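PDB 2J4D: cryptochrome DASH, chloroplastic/mitochondrial from Arabidopsis thaliana, which repairs cyclobutane pyrimidine dimers in single-stranded DNA as a photolyase, carries FAD and a folate antenna, and may act as a blue-light receptor. Local coordinates for residues E462-A465 against Q470-R473; N277-P282 against N456-G461; A378-L383 against Q395-F400. One frame throughout, in Å; residues are numbered along the deposited sequence.

Contact 1. Residues E462-A465 against Q470-R473; sequences EYVA and QLRR
Arg472 lays its side chain alongside Ala465 and reaches the backbone there. Its chain is extended from CG to NE. CG lies anti to the carbonyl carbon (chi1 -77°), and from this start the chain passes the methyl group, with Ala465 CB 4.0 Å from Arg472 CG. The guanidinium then meets the carbonyl with its edge. Arg472 NE donates to Ala465 O over 2.9 Å, and the bond is nearly straight, 163° at the hydrogen. The oxygen lies close to the guanidinium plane. Relative to the carbonyl, however, the donor sits above its plane, 39° out of it. A second N-H of the same group, on NH2, bonds to Phe466 O, so two successive carbonyls near the end of the helix fix the rotation of the guanidinium.

The other half of the contact is apolar and buried. Leu471 points toward the helix. Its CD1 meets Val464 CG2 at 4.0 Å, one branch of each side chain doing the touching, and the two side chains run at a slant to each other. Leu471 CB also packs over the backbone at Ala465 CA, 4.4 Å away.

Here the chain folds back on the short helix 462-467 just after leaving it. Val464 and Leu471 both rest on Pro374 at the start of helix 374-386, while further along the same loop His480 packs on Val464 and Arg479 on Ala465.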
loop_
_atom_site.group_PDB
_atom_site.type_symbol
_atom_site.label_atom_id
_atom_site.label_comp_id
_atom_site.label_asym_id
_atom_site.label_seq_id
_atom_site.Cartn_x
_atom_site.Cartn_y
_atom_site.Cartn_z
ATOM N N GLU A 462 -12.890 -12.787 -21.164
ATOM C CA GLU A 462 -13.705 -11.716 -20.611
ATOM C C GLU A 462 -12.834 -10.548 -20.129
ATOM O O GLU A 462 -13.165 -9.380 -20.346
ATOM C CB GLU A 462 -14.523 -12.257 -19.440
ATOM C CG GLU A 462 -15.869 -11.599 -19.256
ATOM C CD GLU A 462 -16.823 -11.943 -20.381
ATOM O OE1 GLU A 462 -17.050 -13.149 -20.616
ATOM O OE2 GLU A 462 -17.347 -11.013 -21.032
ATOM N N TYR A 463 -11.719 -10.868 -19.476
ATOM C CA TYR A 463 -10.826 -9.832 -18.957
ATOM C C TYR A 463 -10.128 -9.033 -20.054
ATOM O O TYR A 463 -10.199 -7.807 -20.069
ATOM C CB TYR A 463 -9.770 -10.443 -18.022
ATOM C CG TYR A 463 -8.730 -9.441 -17.549
ATOM C CD1 TYR A 463 -9.043 -8.472 -16.592
ATOM C CD2 TYR A 463 -7.448 -9.432 -18.095
ATOM C CE1 TYR A 463 -8.103 -7.517 -16.195
ATOM C CE2 TYR A 463 -6.500 -8.480 -17.706
ATOM C CZ TYR A 463 -6.837 -7.528 -16.759
ATOM O OH TYR A 463 -5.909 -6.583 -16.390
ATOM N N VAL A 464 -9.448 -9.708 -20.971
ATOM C CA VAL A 464 -8.762 -8.977 -22.028
ATOM C C VAL A 464 -9.741 -8.195 -22.905
ATOM O O VAL A 464 -9.407 -7.122 -23.408
ATOM C CB VAL A 464 -7.896 -9.908 -22.901
ATOM C CG1 VAL A 464 -6.866 -10.599 -22.029
ATOM C CG2 VAL A 464 -8.760 -10.930 -23.625
ATOM N N ALA A 465 -10.955 -8.717 -23.058
ATOM C CA ALA A 465 -11.980 -8.062 -23.876
ATOM C C ALA A 465 -12.479 -6.771 -23.236
ATOM O O ALA A 465 -12.799 -5.800 -23.928
ATOM C CB ALA A 465 -13.160 -9.016 -24.104
ATOM N N GLN A 470 -11.336 -3.925 -28.772
ATOM C CA GLN A 470 -11.301 -4.418 -30.146
ATOM C C GLN A 470 -11.341 -5.948 -30.208
ATOM O O GLN A 470 -11.336 -6.527 -31.299
ATOM C CB GLN A 470 -10.056 -3.913 -30.893
ATOM C CG GLN A 470 -8.736 -4.481 -30.411
ATOM C CD GLN A 470 -8.049 -3.580 -29.402
ATOM O OE1 GLN A 470 -8.654 -3.161 -28.419
ATOM N NE2 GLN A 470 -6.777 -3.282 -29.643
ATOM N N LEU A 471 -11.380 -6.601 -29.047
ATOM C CA LEU A 471 -11.429 -8.065 -28.996
ATOM C C LEU A 471 -12.812 -8.562 -28.580
ATOM O O LEU A 471 -13.099 -9.757 -28.662
ATOM C CB LEU A 471 -10.399 -8.607 -27.994
ATOM C CG LEU A 471 -8.937 -8.178 -28.107
ATOM C CD1 LEU A 471 -8.136 -8.850 -26.994
ATOM C CD2 LEU A 471 -8.381 -8.558 -29.474
ATOM N N ARG A 472 -13.661 -7.644 -28.127
ATOM C CA ARG A 472 -15.006 -7.987 -27.666
ATOM C C ARG A 472 -15.872 -8.772 -28.645
ATOM O O ARG A 472 -16.658 -9.629 -28.236
ATOM C CB ARG A 472 -15.757 -6.721 -27.249
ATOM C CG ARG A 472 -15.324 -6.195 -25.901
ATOM C CD ARG A 472 -15.926 -4.843 -25.576
ATOM N NE ARG A 472 -15.286 -4.292 -24.386
ATOM C CZ ARG A 472 -15.718 -3.229 -23.717
ATOM N NH1 ARG A 472 -16.807 -2.583 -24.116
ATOM N NH2 ARG A 472 -15.055 -2.815 -22.644
ATOM N N ARG A 473 -15.728 -8.480 -29.931
ATOM C CA ARG A 473 -16.523 -9.147 -30.955
ATOM C C ARG A 473 -16.071 -10.573 -31.230
ATOM O O ARG A 473 -16.878 -11.429 -31.598
ATOM C CB ARG A 473 -16.461 -8.345 -32.250
ATOM C CG ARG A 473 -15.102 -8.360 -32.912
ATOM C CD ARG A 473 -15.005 -7.236 -33.924
ATOM N NE ARG A 473 -13.845 -7.365 -34.796
ATOM C CZ ARG A 473 -13.659 -8.376 -35.638
ATOM N NH1 ARG A 473 -14.556 -9.352 -35.718
ATOM N NH2 ARG A 473 -12.580 -8.408 -36.408
#

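Contact 2. Residues N277-P282 against N456-G461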
loop_
_atom_site.group_PDB
_atom_site.type_symbol
_atom_site.label_atom_id
_atom_site.label_comp_id
_atom_site.label_asym_id
_atom_site.label_seq_id
_atom_site.Cartn_x
_atom_site.Cartn_y
_atom_site.Cartn_z
ATOM N N ASN A 277 -7.959 -15.259 -7.434
ATOM C CA ASN A 277 -7.122 -15.267 -8.629
ATOM C C ASN A 277 -7.831 -14.640 -9.819
ATOM O O ASN A 277 -7.373 -14.758 -10.955
ATOM C CB ASN A 277 -6.680 -16.680 -8.985
ATOM C CG ASN A 277 -5.455 -17.107 -8.214
ATOM O OD1 ASN A 277 -5.504 -18.039 -7.414
ATOM N ND2 ASN A 277 -4.340 -16.420 -8.448
ATOM N N GLY A 278 -8.955 -13.984 -9.552
ATOM C CA GLY A 278 -9.689 -13.321 -10.616
ATOM C C GLY A 278 -8.910 -12.091 -11.053
ATOM O O GLY A 278 -7.911 -11.732 -10.421
ATOM N N MET A 279 -9.348 -11.439 -12.125
ATOM C CA MET A 279 -8.646 -10.253 -12.605
ATOM C C MET A 279 -9.604 -9.124 -12.939
ATOM O O MET A 279 -9.206 -7.960 -13.009
ATOM C CB MET A 279 -7.819 -10.586 -13.850
ATOM C CG MET A 279 -6.749 -11.648 -13.639
ATOM S SD MET A 279 -5.664 -11.837 -15.078
ATOM C CE MET A 279 -6.750 -12.780 -16.155
ATOM N N LEU A 280 -10.871 -9.471 -13.129
ATOM C CA LEU A 280 -11.879 -8.493 -13.494
ATOM C C LEU A 280 -12.859 -8.141 -12.378
ATOM O O LEU A 280 -13.481 -9.020 -11.788
ATOM C CB LEU A 280 -12.655 -9.017 -14.707
ATOM C CG LEU A 280 -13.609 -8.073 -15.433
ATOM C CD1 LEU A 280 -12.830 -6.904 -16.034
ATOM C CD2 LEU A 280 -14.334 -8.852 -16.527
ATOM N N GLY A 281 -12.995 -6.850 -12.096
ATOM C CA GLY A 281 -13.946 -6.420 -11.086
ATOM C C GLY A 281 -13.479 -6.322 -9.648
ATOM O O GLY A 281 -12.484 -6.924 -9.260
ATOM N N PRO A 282 -14.210 -5.561 -8.825
ATOM C CA PRO A 282 -13.914 -5.345 -7.409
ATOM C C PRO A 282 -14.190 -6.547 -6.517
ATOM O O PRO A 282 -13.507 -6.752 -5.519
ATOM C CB PRO A 282 -14.809 -4.163 -7.054
ATOM C CG PRO A 282 -16.016 -4.402 -7.916
ATOM C CD PRO A 282 -15.388 -4.774 -9.240
ATOM N N ASN A 456 -6.379 -20.707 -17.869
ATOM C CA ASN A 456 -6.788 -20.960 -16.492
ATOM C C ASN A 456 -7.468 -19.797 -15.796
ATOM O O ASN A 456 -8.374 -20.006 -14.987
ATOM C CB ASN A 456 -5.593 -21.395 -15.641
ATOM C CG ASN A 456 -4.956 -22.672 -16.145
ATOM O OD1 ASN A 456 -5.625 -23.513 -16.745
ATOM N ND2 ASN A 456 -3.660 -22.833 -15.892
ATOM N N TYR A 457 -7.057 -18.573 -16.112
ATOM C CA TYR A 457 -7.628 -17.425 -15.427
ATOM C C TYR A 457 -8.510 -16.473 -16.226
ATOM O O TYR A 457 -9.134 -15.584 -15.648
ATOM C CB TYR A 457 -6.498 -16.670 -14.732
ATOM C CG TYR A 457 -5.737 -17.574 -13.792
ATOM C CD1 TYR A 457 -6.341 -18.068 -12.635
ATOM C CD2 TYR A 457 -4.441 -17.990 -14.087
ATOM C CE1 TYR A 457 -5.673 -18.954 -11.799
ATOM C CE2 TYR A 457 -3.762 -18.881 -13.256
ATOM C CZ TYR A 457 -4.387 -19.359 -12.114
ATOM O OH TYR A 457 -3.728 -20.238 -11.283
ATOM N N ASP A 458 -8.572 -16.656 -17.543
ATOM C CA ASP A 458 -9.429 -15.821 -18.394
ATOM C C ASP A 458 -9.860 -16.658 -19.600
ATOM O O ASP A 458 -9.694 -16.248 -20.751
ATOM C CB ASP A 458 -8.676 -14.571 -18.859
ATOM C CG ASP A 458 -9.585 -13.568 -19.554
ATOM O OD1 ASP A 458 -10.751 -13.421 -19.126
ATOM O OD2 ASP A 458 -9.134 -12.915 -20.513
ATOM N N PRO A 459 -10.437 -17.843 -19.340
ATOM C CA PRO A 459 -10.901 -18.777 -20.374
ATOM C C PRO A 459 -11.823 -18.180 -21.431
ATOM O O PRO A 459 -11.695 -18.496 -22.613
ATOM C CB PRO A 459 -11.574 -19.882 -19.561
ATOM C CG PRO A 459 -12.096 -19.152 -18.369
ATOM C CD PRO A 459 -10.922 -18.262 -18.013
ATOM N N GLU A 460 -12.744 -17.321 -21.012
ATOM C CA GLU A 460 -13.678 -16.692 -21.940
ATOM C C GLU A 460 -13.121 -15.402 -22.551
ATOM O O GLU A 460 -13.777 -14.762 -23.382
ATOM C CB GLU A 460 -14.998 -16.385 -21.228
ATOM C CG GLU A 460 -15.621 -17.569 -20.505
ATOM C CD GLU A 460 -15.783 -18.778 -21.403
ATOM O OE1 GLU A 460 -14.965 -19.719 -21.297
ATOM O OE2 GLU A 460 -16.725 -18.784 -22.221
ATOM N N GLY A 461 -11.913 -15.027 -22.144
ATOM C CA GLY A 461 -11.308 -13.811 -22.660
ATOM C C GLY A 461 -12.085 -12.595 -22.200
ATOM O O GLY A 461 -11.966 -11.508 -22.762
HETATM O O HOH W 1 -9.269 -15.549 -12.960
#
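Apolar packing between Met279 and the end of helix 450-457 makes up much of this contact. The Met279 chain bends at its last torsion (chi3 -77°) and brings its methyl to the other segment. Met279 CE lies 3.8 Å from Asp458 CB and 4.1 Å from Tyr457 CB. The Met279 and Asp458 side chains cross at about a right angle. Asn277 adds its aliphatic carbon, with Asn277 CB 3.8 Å from Tyr457 CE1. Its amide plane is turned 38° from the ring.

The polar link is a water. It donates to both backbone carbonyls, at 2.9 Å to Asn277 O and 2.7 Å to Tyr457 O, and sits in the plane of the Tyr457 ring, at its edge. Tyr457 also makes a cation-pi contact with Arg392, a residue probably involved in ATP binding.

Backbone and carboxylate bonds shape the second segment. Gly461 N donates to Asp458 O over 2.9 Å. The Asp458 carboxylate accepts from the backbone N of Tyr463 and of Val464. A type I beta turn, Asp458 to Gly461, joins the end of helix 450-457 to the start of helix 462-467, with Gly461 at the N-cap.

Contact 3. Residues A378-L383 against Q395-F400; sequences ANMKEL and QIVCSF. With FAD (flavin-adenine dinucleotide), chain C.
On the second helix Val397 makes all the close contacts in this buried pairing, and it meets two quite different side chains with one methyl. Val397 CG1 lies 3.7 Å from Asn379 CB and 3.8 Å from Met380 SD. The polar residue therefore packs here through its aliphatic carbon. The Asn379 amide turns elsewhere: ND2 donates to Leu375 O, one turn back, and OD1 probably bonds to the Tyr463 hydroxyl.

Met380 comes in by a different route. Its CB does not point at the partner helix. The bend at chi2 (-50°) carries the sulfur over to the valine. The two side chains meet at a slant, and Met380 SD also lies 3.9 Å from Val397 CB. Val397 has CG1 anti to its carbonyl carbon (chi1 -60°), and this is the branch that meets both partners. The other methyl is more distant, with Val397 CG2 4.1 Å from Met380 SD.

The two segments belong to neighbouring helices, 374-386 and 391-404, of the helical FAD-binding domain of the photolyase family. Only a short connection separates the helices in sequence. The backbones stay well apart, with CA atoms no nearer than the 7.4 Å between Asn379 CA and Val397 CA.

Phe416 of helix 409-419 also packs on Val397, and Trp415 of the same helix packs on Met380. Helix 391-404 then reaches the cofactor. Gln395 is part of the FAD pocket, and Gln395 CG lies 3.7 Å from C8M, a methyl on the dimethylbenzene end of the flavin.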
loop_
_atom_site.group_PDB
_atom_site.type_symbol
_atom_site.label_atom_id
_atom_site.label_comp_id
_atom_site.label_asym_id
_atom_site.label_seq_id
_atom_site.Cartn_x
_atom_site.Cartn_y
_atom_site.Cartn_z
ATOM N N ALA A 378 -3.660 -6.075 -21.521
ATOM C CA ALA A 378 -4.837 -5.728 -20.737
ATOM C C ALA A 378 -4.413 -5.363 -19.312
ATOM O O ALA A 378 -4.898 -4.392 -18.738
ATOM C CB ALA A 378 -5.823 -6.902 -20.714
ATOM N N ASN A 379 -3.513 -6.153 -18.742
ATOM C CA ASN A 379 -3.046 -5.879 -17.388
ATOM C C ASN A 379 -2.282 -4.562 -17.306
ATOM O O ASN A 379 -2.508 -3.767 -16.393
ATOM C CB ASN A 379 -2.181 -7.044 -16.887
ATOM C CG ASN A 379 -3.003 -8.122 -16.193
ATOM O OD1 ASN A 379 -3.484 -7.929 -15.074
ATOM N ND2 ASN A 379 -3.182 -9.262 -16.863
ATOM N N MET A 380 -1.401 -4.307 -18.270
ATOM C CA MET A 380 -0.629 -3.068 -18.245
ATOM C C MET A 380 -1.530 -1.858 -18.470
ATOM O O MET A 380 -1.274 -0.772 -17.945
ATOM C CB MET A 380 0.486 -3.110 -19.295
ATOM C CG MET A 380 1.490 -4.241 -19.076
ATOM S SD MET A 380 2.140 -4.308 -17.379
ATOM C CE MET A 380 3.045 -2.729 -17.324
ATOM N N LYS A 381 -2.595 -2.042 -19.244
ATOM C CA LYS A 381 -3.516 -0.941 -19.486
ATOM C C LYS A 381 -4.330 -0.715 -18.206
ATOM O O LYS A 381 -4.612 0.423 -17.833
ATOM C CB LYS A 381 -4.445 -1.263 -20.663
ATOM C CG LYS A 381 -5.243 -0.059 -21.165
ATOM C CD LYS A 381 -6.045 -0.385 -22.424
ATOM C CE LYS A 381 -5.142 -0.776 -23.603
ATOM N NZ LYS A 381 -4.248 0.324 -24.092
ATOM N N GLU A 382 -4.705 -1.798 -17.528
ATOM C CA GLU A 382 -5.463 -1.662 -16.282
ATOM C C GLU A 382 -4.640 -0.821 -15.305
ATOM O O GLU A 382 -5.144 0.101 -14.661
ATOM C CB GLU A 382 -5.750 -3.033 -15.650
ATOM C CG GLU A 382 -6.558 -2.914 -14.347
ATOM C CD GLU A 382 -6.842 -4.242 -13.667
ATOM O OE1 GLU A 382 -6.643 -5.301 -14.294
ATOM O OE2 GLU A 382 -7.278 -4.222 -12.497
ATOM N N LEU A 383 -3.357 -1.147 -15.220
ATOM C CA LEU A 383 -2.438 -0.448 -14.330
ATOM C C LEU A 383 -2.311 1.051 -14.608
ATOM O O LEU A 383 -2.468 1.864 -13.700
ATOM C CB LEU A 383 -1.057 -1.087 -14.422
ATOM C CG LEU A 383 0.048 -0.386 -13.626
ATOM C CD1 LEU A 383 -0.278 -0.441 -12.123
ATOM C CD2 LEU A 383 1.368 -1.064 -13.917
ATOM N N GLN A 395 1.889 -11.041 -11.207
ATOM C CA GLN A 395 2.830 -12.146 -11.313
ATOM C C GLN A 395 3.117 -12.449 -12.791
ATOM O O GLN A 395 4.259 -12.702 -13.178
ATOM C CB GLN A 395 2.264 -13.400 -10.642
ATOM C CG GLN A 395 1.981 -13.248 -9.154
ATOM C CD GLN A 395 1.562 -14.559 -8.529
ATOM O OE1 GLN A 395 2.380 -15.458 -8.347
ATOM N NE2 GLN A 395 0.280 -14.683 -8.215
ATOM N N ILE A 396 2.070 -12.426 -13.606
ATOM C CA ILE A 396 2.209 -12.705 -15.030
ATOM C C ILE A 396 3.041 -11.654 -15.770
ATOM O O ILE A 396 4.012 -11.999 -16.452
ATOM C CB ILE A 396 0.818 -12.830 -15.698
ATOM C CG1 ILE A 396 0.057 -14.008 -15.084
ATOM C CG2 ILE A 396 0.971 -13.036 -17.198
ATOM C CD1 ILE A 396 -1.389 -14.098 -15.508
ATOM N N VAL A 397 2.690 -10.374 -15.629
ATOM C CA VAL A 397 3.442 -9.335 -16.333
ATOM C C VAL A 397 4.890 -9.268 -15.866
ATOM O O VAL A 397 5.776 -8.881 -16.631
ATOM C CB VAL A 397 2.783 -7.926 -16.214
ATOM C CG1 VAL A 397 1.391 -7.972 -16.802
ATOM C CG2 VAL A 397 2.741 -7.448 -14.756
ATOM N N CYS A 398 5.130 -9.652 -14.614
ATOM C CA CYS A 398 6.491 -9.658 -14.077
ATOM C C CYS A 398 7.305 -10.744 -14.788
ATOM O O CYS A 398 8.433 -10.513 -15.247
ATOM C CB CYS A 398 6.467 -9.939 -12.568
ATOM S SG CYS A 398 8.079 -10.424 -11.890
ATOM N N SER A 399 6.733 -11.937 -14.873
ATOM C CA SER A 399 7.411 -13.044 -15.543
ATOM C C SER A 399 7.671 -12.688 -17.008
ATOM O O SER A 399 8.750 -12.935 -17.538
ATOM C CB SER A 399 6.552 -14.313 -15.466
ATOM O OG SER A 399 7.203 -15.406 -16.097
ATOM N N PHE A 400 6.676 -12.095 -17.662
ATOM C CA PHE A 400 6.825 -11.720 -19.063
ATOM C C PHE A 400 7.985 -10.747 -19.290
ATOM O O PHE A 400 8.816 -10.937 -20.192
ATOM C CB PHE A 400 5.536 -11.085 -19.585
ATOM C CG PHE A 400 5.568 -10.791 -21.060
ATOM C CD1 PHE A 400 5.335 -11.804 -21.988
ATOM C CD2 PHE A 400 5.849 -9.508 -21.522
ATOM C CE1 PHE A 400 5.380 -11.542 -23.357
ATOM C CE2 PHE A 400 5.896 -9.233 -22.890
ATOM C CZ PHE A 400 5.662 -10.254 -23.810
HETATM P PA FAD C . -5.989 -9.703 -1.528
HETATM O O1A FAD C . -7.347 -9.287 -1.123
HETATM O O2A FAD C . -5.794 -10.980 -2.255
HETATM O O5B FAD C . -5.023 -9.745 -0.243
HETATM C C5B FAD C . -5.367 -9.024 0.961
HETATM C C4B FAD C . -4.138 -8.224 1.407
HETATM O O4B FAD C . -3.061 -9.134 1.624
HETATM C C3B FAD C . -3.619 -7.215 0.388
HETATM O O3B FAD C . -4.362 -6.007 0.386
HETATM C C2B FAD C . -2.191 -7.081 0.818
HETATM O O2B FAD C . -1.955 -6.113 1.816
HETATM C C1B FAD C . -1.821 -8.512 1.246
HETATM N N9A FAD C . -1.181 -9.340 0.201
HETATM C C8A FAD C . -1.782 -10.259 -0.636
HETATM N N7A FAD C . -0.918 -10.840 -1.458
HETATM C C5A FAD C . 0.300 -10.281 -1.140
HETATM C C6A FAD C . 1.599 -10.478 -1.664
HETATM N N6A FAD C . 1.898 -11.337 -2.629
HETATM N N1A FAD C . 2.626 -9.730 -1.113
HETATM C C2A FAD C . 2.363 -8.827 -0.111
HETATM N N3A FAD C . 1.145 -8.590 0.433
HETATM C C4A FAD C . 0.147 -9.330 -0.123
HETATM N N1 FAD C . 1.180 -5.358 -2.827
HETATM C C2 FAD C . 1.231 -4.129 -2.204
HETATM O O2 FAD C . 0.580 -3.905 -1.201
HETATM N N3 FAD C . 2.056 -3.137 -2.757
HETATM C C4 FAD C . 2.828 -3.314 -3.903
HETATM O O4 FAD C . 3.537 -2.392 -4.346
HETATM C C4X FAD C . 2.769 -4.579 -4.538
HETATM N N5 FAD C . 3.511 -4.847 -5.699
HETATM C C5X FAD C . 3.536 -6.128 -6.253
HETATM C C6 FAD C . 4.372 -6.422 -7.338
HETATM C C7 FAD C . 4.421 -7.708 -7.924
HETATM C C7M FAD C . 5.346 -7.960 -9.090
HETATM C C8 FAD C . 3.577 -8.742 -7.378
HETATM C C8M FAD C . 3.560 -10.154 -7.943
HETATM C C9 FAD C . 2.733 -8.459 -6.286
HETATM C C9A FAD C . 2.691 -7.158 -5.702
HETATM N N10 FAD C . 1.845 -6.842 -4.598
HETATM C C10 FAD C . 1.928 -5.580 -3.969
HETATM C "C1'" FAD C . 1.157 -7.938 -3.841
HETATM C "C2'" FAD C . -0.282 -8.285 -4.274
HETATM O "O2'" FAD C . -0.323 -8.497 -5.674
HETATM C "C3'" FAD C . -1.226 -7.146 -3.896
HETATM O "O3'" FAD C . -1.146 -6.866 -2.485
HETATM C "C4'" FAD C . -2.712 -7.422 -4.185
HETATM O "O4'" FAD C . -2.917 -7.623 -5.585
HETATM C "C5'" FAD C . -3.538 -6.235 -3.706
HETATM O "O5'" FAD C . -4.927 -6.480 -3.943
HETATM P P FAD C . -5.947 -7.063 -2.891
HETATM O O1P FAD C . -5.949 -6.099 -1.779
HETATM O O2P FAD C . -7.265 -7.254 -3.555
HETATM O O3P FAD C . -5.469 -8.527 -2.503
#

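Overall arrangement
From the N terminus, the chain first passes 277-282, which waits for its partner until 456-461. Contact 2 thus closes a long, largely helical loop of 173 residues. Contact 3 lies wholly within that loop and joins two successive helices, its segments 11 residues apart, most of them helical. Contact 1 follows once contact 2 has closed, and spans only four residues. No two contacts cross. All three lie on the same side of the chain's centre. Tyr463 links them. Its hydroxyl bonds to Glu382 OE1 of contact 3, which ties helix 462-467 to helix 374-386, and its ring also packs on Met279 of the 277-282 loop.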